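Endo-1,4-beta-xylanase 1 (Hypocrea jecorina, PDB 1XYN) hydrolyses internal beta-1,4-xylosidic bonds in the main chain of xylan, a plant cell-wall hemicellulose, releasing xylooligosaccharides and xylose. Local coordinates at residues V65-Y76 with H152-A162. Residues are numbered along the deposited sequence; the frame is centred on the assembly and turned at random.
Sequences VYGWSTNPLVEY and HLGQMNYQVVA
Y66 and V160 form a hydrogen-bonded antiparallel pair, Y66 N reaching V160 O at 2.8 Å, while T70 and Q155 form a second such pair further along strands 65-70 and 155-162. Between them the register slips by one residue, a beta bulge across which W68 N donates to Y158 O and N157 N to W68 O. At the bulge a water is hydrogen-bonded to W68 O, N157 O and Y76 OH.

The side chains of Y66, W68 and Y158 gather together on the side of the catalytic cleft. The Y158 hydroxyl carbon CZ lies 3.4 Å from W68 CD1, the two side chains running side by side with their rings oblique, and Y158 OH comes to 3.6 Å from Y66 CE2 at the edge of that ring. Y66 OH then links the group to the predicted nucleophile: it accepts from W68 NE1 and donates to the anti lone pair of E75 OE2 at 2.6 Å, which probably helps orient the carboxylate. Y66 and Y158 probably bind substrate, as in related enzymes.

On the other face, Q159 extends its chain with CG anti to the backbone N (chi1 179°), and its NE2 donates almost straight to Y76 OH (2.9 Å, 173°), which lies in the amide plane. G154 N donates to S69 OG at 2.7 Å, tying the loop before strand 155-162 to S69 within strand 65-70, and L153 CD2 packs on V74 CG1 at 3.6 Å.

Strand 60-70 lies between 74-79 and 155-166 in the curved sheet of the family 11 jelly roll; Y5 stacks on Y158 from strand 5-10, while I48 of strand 48-56 packs against V65, Q159 and V161.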
ATOM      1  N   VAL A  65     -16.923  -5.870   8.869  1.00 14.64           N
ATOM      2  CA  VAL A  65     -17.095  -6.985   7.959  1.00 11.26           C
ATOM      3  C   VAL A  65     -16.257  -6.454   6.802  1.00 10.11           C
ATOM      4  O   VAL A  65     -16.395  -5.289   6.417  1.00 15.84           O
ATOM      5  CB  VAL A  65     -18.575  -7.180   7.529  1.00 10.25           C
ATOM      6  CG1 VAL A  65     -18.666  -8.213   6.403  1.00 10.26           C
ATOM      7  CG2 VAL A  65     -19.435  -7.630   8.735  1.00  4.86           C
ATOM      8  N   TYR A  66     -15.306  -7.260   6.343  1.00 11.05           N
ATOM      9  CA  TYR A  66     -14.393  -6.882   5.268  1.00  9.25           C
ATOM     10  C   TYR A  66     -14.422  -7.933   4.162  1.00 11.78           C
ATOM     11  O   TYR A  66     -14.576  -9.124   4.434  1.00 13.40           O
ATOM     12  CB  TYR A  66     -12.971  -6.749   5.855  1.00  6.44           C
ATOM     13  CG  TYR A  66     -11.854  -6.596   4.845  1.00 10.62           C
ATOM     14  CD1 TYR A  66     -11.595  -5.372   4.237  1.00  9.68           C
ATOM     15  CD2 TYR A  66     -11.033  -7.677   4.515  1.00  2.12           C
ATOM     16  CE1 TYR A  66     -10.546  -5.229   3.331  1.00  8.81           C
ATOM     17  CE2 TYR A  66      -9.999  -7.545   3.620  1.00 10.58           C
ATOM     18  CZ  TYR A  66      -9.754  -6.316   3.030  1.00 12.50           C
ATOM     19  OH  TYR A  66      -8.706  -6.180   2.148  1.00 16.10           O
ATOM     20  N   GLY A  67     -14.248  -7.498   2.920  1.00 10.22           N
ATOM     21  CA  GLY A  67     -14.261  -8.439   1.821  1.00  6.26           C
ATOM     22  C   GLY A  67     -13.795  -7.885   0.490  1.00 11.30           C
ATOM     23  O   GLY A  67     -13.389  -6.721   0.376  1.00  8.38           O
ATOM     24  N   TRP A  68     -13.853  -8.745  -0.519  1.00  9.44           N
ATOM     25  CA  TRP A  68     -13.442  -8.422  -1.878  1.00 11.53           C
ATOM     26  C   TRP A  68     -14.477  -8.889  -2.897  1.00 10.26           C
ATOM     27  O   TRP A  68     -15.366  -9.684  -2.596  1.00 14.76           O
ATOM     28  CB  TRP A  68     -12.094  -9.072  -2.200  1.00 14.48           C
ATOM     29  CG  TRP A  68     -10.952  -8.406  -1.527  1.00 18.41           C
ATOM     30  CD1 TRP A  68     -10.565  -8.571  -0.235  1.00 17.99           C
ATOM     31  CD2 TRP A  68     -10.083  -7.407  -2.086  1.00 21.40           C
ATOM     32  NE1 TRP A  68      -9.515  -7.732   0.055  1.00 28.84           N
ATOM     33  CE2 TRP A  68      -9.196  -7.007  -1.063  1.00 20.77           C
ATOM     34  CE3 TRP A  68      -9.968  -6.809  -3.352  1.00 15.80           C
ATOM     35  CZ2 TRP A  68      -8.209  -6.034  -1.260  1.00 20.22           C
ATOM     36  CZ3 TRP A  68      -8.986  -5.844  -3.548  1.00 15.91           C
ATOM     37  CH2 TRP A  68      -8.120  -5.468  -2.507  1.00 12.61           C
ATOM     38  N   SER A  69     -14.315  -8.412  -4.119  1.00 13.78           N
ATOM     39  CA  SER A  69     -15.204  -8.742  -5.219  1.00  9.01           C
ATOM     40  C   SER A  69     -14.346  -8.692  -6.477  1.00  7.68           C
ATOM     41  O   SER A  69     -13.339  -7.986  -6.511  1.00  7.04           O
ATOM     42  CB  SER A  69     -16.329  -7.704  -5.284  1.00 15.43           C
ATOM     43  OG  SER A  69     -17.104  -7.831  -6.454  1.00  9.72           O
ATOM     44  N   THR A  70     -14.694  -9.495  -7.477  1.00  9.01           N
ATOM     45  CA  THR A  70     -13.943  -9.504  -8.725  1.00 14.72           C
ATOM     46  C   THR A  70     -14.829  -9.187  -9.919  1.00 16.78           C
ATOM     47  O   THR A  70     -16.027  -9.475  -9.910  1.00 17.25           O
ATOM     48  CB  THR A  70     -13.191 -10.838  -8.966  1.00 12.14           C
ATOM     49  OG1 THR A  70     -14.072 -11.941  -8.755  1.00 15.16           O
ATOM     50  CG2 THR A  70     -12.011 -10.960  -8.022  1.00 19.40           C
ATOM     51  N   ASN A  71     -14.230  -8.519 -10.904  1.00 19.33           N
ATOM     52  CA  ASN A  71     -14.896  -8.111 -12.143  1.00 18.49           C
ATOM     53  C   ASN A  71     -16.223  -7.382 -11.907  1.00 17.34           C
ATOM     54  O   ASN A  71     -17.291  -7.904 -12.225  1.00 18.44           O
ATOM     55  CB  ASN A  71     -15.100  -9.326 -13.050  1.00 15.80           C
ATOM     56  CG  ASN A  71     -15.296  -8.941 -14.496  1.00 10.94           C
ATOM     57  OD1 ASN A  71     -14.447  -8.280 -15.102  1.00 10.74           O
ATOM     58  ND2 ASN A  71     -16.415  -9.362 -15.065  1.00 17.17           N
ATOM     59  N   PRO A  72     -16.165  -6.134 -11.407  1.00 17.12           N
ATOM     60  CA  PRO A  72     -14.981  -5.342 -11.048  1.00 15.53           C
ATOM     61  C   PRO A  72     -14.312  -5.712  -9.716  1.00 18.55           C
ATOM     62  O   PRO A  72     -14.949  -6.288  -8.829  1.00 16.42           O
ATOM     63  CB  PRO A  72     -15.554  -3.929 -10.977  1.00 22.26           C
ATOM     64  CG  PRO A  72     -16.901  -4.168 -10.361  1.00 12.48           C
ATOM     65  CD  PRO A  72     -17.401  -5.373 -11.134  1.00 15.30           C
ATOM     66  N   LEU A  73     -13.035  -5.344  -9.578  1.00 19.41           N
ATOM     67  CA  LEU A  73     -12.277  -5.598  -8.354  1.00 16.92           C
ATOM     68  C   LEU A  73     -12.701  -4.551  -7.321  1.00 15.87           C
ATOM     69  O   LEU A  73     -12.504  -3.353  -7.535  1.00 15.09           O
ATOM     70  CB  LEU A  73     -10.766  -5.514  -8.616  1.00 12.51           C
ATOM     71  CG  LEU A  73      -9.830  -5.690  -7.407  1.00 13.56           C
ATOM     72  CD1 LEU A  73     -10.037  -7.052  -6.768  1.00  8.83           C
ATOM     73  CD2 LEU A  73      -8.386  -5.514  -7.828  1.00 13.23           C
ATOM     74  N   VAL A  74     -13.272  -5.011  -6.206  1.00 15.16           N
ATOM     75  CA  VAL A  74     -13.768  -4.122  -5.155  1.00 14.41           C
ATOM     76  C   VAL A  74     -13.433  -4.563  -3.732  1.00 11.12           C
ATOM     77  O   VAL A  74     -13.697  -5.696  -3.342  1.00 15.74           O
ATOM     78  CB  VAL A  74     -15.326  -4.002  -5.220  1.00 13.23           C
ATOM     79  CG1 VAL A  74     -15.838  -3.077  -4.122  1.00 11.62           C
ATOM     80  CG2 VAL A  74     -15.783  -3.516  -6.595  1.00 14.19           C
ATOM     81  N   GLU A  75     -12.898  -3.645  -2.940  1.00  7.52           N
ATOM     82  CA  GLU A  75     -12.599  -3.938  -1.545  1.00  6.29           C
ATOM     83  C   GLU A  75     -13.671  -3.202  -0.747  1.00  9.19           C
ATOM     84  O   GLU A  75     -13.819  -1.992  -0.869  1.00 14.14           O
ATOM     85  CB  GLU A  75     -11.219  -3.406  -1.178  1.00 10.19           C
ATOM     86  CG  GLU A  75     -10.854  -3.523   0.292  1.00 16.58           C
ATOM     87  CD  GLU A  75      -9.452  -3.017   0.577  1.00 18.11           C
ATOM     88  OE1 GLU A  75      -9.113  -1.912   0.110  1.00 14.01           O
ATOM     89  OE2 GLU A  75      -8.681  -3.729   1.254  1.00 20.58           O
ATOM     90  N   TYR A  76     -14.422  -3.917   0.074  1.00  6.86           N
ATOM     91  CA  TYR A  76     -15.456  -3.259   0.827  1.00  4.47           C
ATOM     92  C   TYR A  76     -15.341  -3.442   2.329  1.00  7.49           C
ATOM     93  O   TYR A  76     -14.744  -4.400   2.806  1.00 10.21           O
ATOM     94  CB  TYR A  76     -16.839  -3.683   0.308  1.00  9.68           C
ATOM     95  CG  TYR A  76     -17.200  -5.142   0.494  1.00  6.91           C
ATOM     96  CD1 TYR A  76     -17.708  -5.594   1.713  1.00  9.31           C
ATOM     97  CD2 TYR A  76     -17.036  -6.072  -0.541  1.00  7.87           C
ATOM     98  CE1 TYR A  76     -18.041  -6.933   1.905  1.00  8.54           C
ATOM     99  CE2 TYR A  76     -17.368  -7.420  -0.358  1.00  4.22           C
ATOM    100  CZ  TYR A  76     -17.869  -7.837   0.874  1.00  9.08           C
ATOM    101  OH  TYR A  76     -18.202  -9.153   1.103  1.00 15.92           O
ATOM    102  N   HIS A 152     -21.178  -0.322  -7.821  1.00 16.29           N
ATOM    103  CA  HIS A 152     -21.349  -1.616  -8.477  1.00 18.30           C
ATOM    104  C   HIS A 152     -20.369  -2.731  -8.037  1.00 21.10           C
ATOM    105  O   HIS A 152     -19.145  -2.569  -8.116  1.00 20.75           O
ATOM    106  CB  HIS A 152     -21.237  -1.356  -9.990  1.00 20.21           C
ATOM    107  CG  HIS A 152     -21.613  -2.513 -10.854  1.00 18.02           C
ATOM    108  ND1 HIS A 152     -20.742  -3.075 -11.764  1.00 18.68           N
ATOM    109  CD2 HIS A 152     -22.780  -3.192 -10.982  1.00 20.87           C
ATOM    110  CE1 HIS A 152     -21.354  -4.048 -12.415  1.00 22.54           C
ATOM    111  NE2 HIS A 152     -22.592  -4.136 -11.961  1.00 26.21           N
ATOM    112  N   LEU A 153     -20.921  -3.871  -7.605  1.00 21.58           N
ATOM    113  CA  LEU A 153     -20.123  -5.033  -7.171  1.00 21.75           C
ATOM    114  C   LEU A 153     -20.083  -6.133  -8.234  1.00 20.12           C
ATOM    115  O   LEU A 153     -20.957  -6.203  -9.103  1.00 26.30           O
ATOM    116  CB  LEU A 153     -20.682  -5.638  -5.880  1.00 17.83           C
ATOM    117  CG  LEU A 153     -20.524  -4.935  -4.533  1.00 23.50           C
ATOM    118  CD1 LEU A 153     -21.090  -5.815  -3.439  1.00 20.00           C
ATOM    119  CD2 LEU A 153     -19.057  -4.668  -4.263  1.00 32.95           C
ATOM    120  N   GLY A 154     -19.065  -6.987  -8.160  1.00 20.92           N
ATOM    121  CA  GLY A 154     -18.922  -8.085  -9.107  1.00 24.30           C
ATOM    122  C   GLY A 154     -19.131  -9.429  -8.433  1.00 26.26           C
ATOM    123  O   GLY A 154     -20.013  -9.556  -7.579  1.00 29.96           O
ATOM    124  N   GLN A 155     -18.336 -10.433  -8.819  1.00 25.65           N
ATOM    125  CA  GLN A 155     -18.421 -11.775  -8.234  1.00 22.54           C
ATOM    126  C   GLN A 155     -17.872 -11.750  -6.809  1.00 22.41           C
ATOM    127  O   GLN A 155     -16.790 -11.218  -6.565  1.00 25.34           O
ATOM    128  CB  GLN A 155     -17.588 -12.773  -9.033  1.00 22.36           C
ATOM    129  CG  GLN A 155     -17.749 -12.701 -10.531  1.00 36.32           C
ATOM    130  CD  GLN A 155     -16.650 -13.455 -11.261  1.00 41.08           C
ATOM    131  OE1 GLN A 155     -16.068 -12.953 -12.227  1.00 44.55           O
ATOM    132  NE2 GLN A 155     -16.352 -14.664 -10.796  1.00 43.75           N
ATOM    133  N   MET A 156     -18.591 -12.372  -5.880  1.00 16.39           N
ATOM    134  CA  MET A 156     -18.166 -12.416  -4.488  1.00 18.34           C
ATOM    135  C   MET A 156     -16.929 -13.278  -4.263  1.00 20.24           C
ATOM    136  O   MET A 156     -16.852 -14.419  -4.729  1.00 22.38           O
ATOM    137  CB  MET A 156     -19.293 -12.956  -3.600  1.00 22.35           C
ATOM    138  CG  MET A 156     -20.444 -11.994  -3.387  1.00 25.94           C
ATOM    139  SD  MET A 156     -19.994 -10.625  -2.340  1.00 28.16           S
ATOM    140  CE  MET A 156     -20.874 -11.057  -0.880  1.00 29.98           C
ATOM    141  N   ASN A 157     -15.954 -12.709  -3.558  1.00 18.20           N
ATOM    142  CA  ASN A 157     -14.744 -13.428  -3.207  1.00 11.75           C
ATOM    143  C   ASN A 157     -14.824 -13.619  -1.692  1.00 11.57           C
ATOM    144  O   ASN A 157     -15.926 -13.713  -1.166  1.00 14.32           O
ATOM    145  CB  ASN A 157     -13.494 -12.664  -3.619  1.00  9.99           C
ATOM    146  CG  ASN A 157     -12.269 -13.556  -3.653  1.00 13.25           C
ATOM    147  OD1 ASN A 157     -11.571 -13.726  -2.649  1.00 15.39           O
ATOM    148  ND2 ASN A 157     -12.019 -14.161  -4.807  1.00  4.40           N
ATOM    149  N   TYR A 158     -13.703 -13.623  -0.970  1.00  9.94           N
ATOM    150  CA  TYR A 158     -13.789 -13.846   0.468  1.00  9.08           C
ATOM    151  C   TYR A 158     -14.487 -12.741   1.264  1.00 14.50           C
ATOM    152  O   TYR A 158     -14.562 -11.586   0.833  1.00 13.80           O
ATOM    153  CB  TYR A 158     -12.429 -14.232   1.064  1.00 12.53           C
ATOM    154  CG  TYR A 158     -11.409 -13.123   1.208  1.00 13.15           C
ATOM    155  CD1 TYR A 158     -11.436 -12.267   2.315  1.00  8.09           C
ATOM    156  CD2 TYR A 158     -10.367 -12.979   0.285  1.00 10.27           C
ATOM    157  CE1 TYR A 158     -10.456 -11.303   2.502  1.00 10.58           C
ATOM    158  CE2 TYR A 158      -9.378 -12.021   0.466  1.00  8.15           C
ATOM    159  CZ  TYR A 158      -9.427 -11.183   1.577  1.00 12.56           C
ATOM    160  OH  TYR A 158      -8.456 -10.215   1.764  1.00 15.15           O
ATOM    161  N   GLN A 159     -15.017 -13.118   2.424  1.00 10.54           N
ATOM    162  CA  GLN A 159     -15.752 -12.198   3.281  1.00 13.32           C
ATOM    163  C   GLN A 159     -15.495 -12.591   4.724  1.00 12.94           C
ATOM    164  O   GLN A 159     -15.904 -13.660   5.165  1.00 16.50           O
ATOM    165  CB  GLN A 159     -17.241 -12.304   2.945  1.00 13.24           C
ATOM    166  CG  GLN A 159     -18.179 -11.437   3.748  1.00 22.39           C
ATOM    167  CD  GLN A 159     -19.634 -11.679   3.354  1.00 27.63           C
ATOM    168  OE1 GLN A 159     -20.321 -12.513   3.947  1.00 28.16           O
ATOM    169  NE2 GLN A 159     -20.093 -10.972   2.331  1.00 26.89           N
ATOM    170  N   VAL A 160     -14.811 -11.722   5.460  1.00 16.05           N
ATOM    171  CA  VAL A 160     -14.477 -11.999   6.850  1.00 11.57           C
ATOM    172  C   VAL A 160     -14.881 -10.865   7.772  1.00  9.21           C
ATOM    173  O   VAL A 160     -15.353  -9.835   7.325  1.00 11.90           O
ATOM    174  CB  VAL A 160     -12.933 -12.210   7.026  1.00  8.97           C
ATOM    175  CG1 VAL A 160     -12.457 -13.469   6.291  1.00  7.36           C
ATOM    176  CG2 VAL A 160     -12.170 -10.991   6.527  1.00 12.91           C
ATOM    177  N   VAL A 161     -14.774 -11.123   9.069  1.00 10.95           N
ATOM    178  CA  VAL A 161     -15.019 -10.135  10.105  1.00  9.07           C
ATOM    179  C   VAL A 161     -13.569  -9.880  10.501  1.00 12.17           C
ATOM    180  O   VAL A 161     -12.889 -10.788  10.970  1.00  7.57           O
ATOM    181  CB  VAL A 161     -15.773 -10.732  11.294  1.00  7.81           C
ATOM    182  CG1 VAL A 161     -15.765  -9.760  12.467  1.00 12.11           C
ATOM    183  CG2 VAL A 161     -17.192 -11.059  10.891  1.00 15.98           C
ATOM    184  N   ALA A 162     -13.074  -8.674  10.249  1.00 12.81           N
ATOM    185  CA  ALA A 162     -11.682  -8.369  10.543  1.00 11.82           C
ATOM    186  C   ALA A 162     -11.407  -7.150  11.413  1.00 14.52           C
ATOM    187  O   ALA A 162     -12.245  -6.256  11.571  1.00 12.88           O
ATOM    188  CB  ALA A 162     -10.902  -8.260   9.227  1.00  9.78           C
TER
HETATM  189  O   HOH W   1     -17.216 -11.125  -0.729  1.00 11.45           O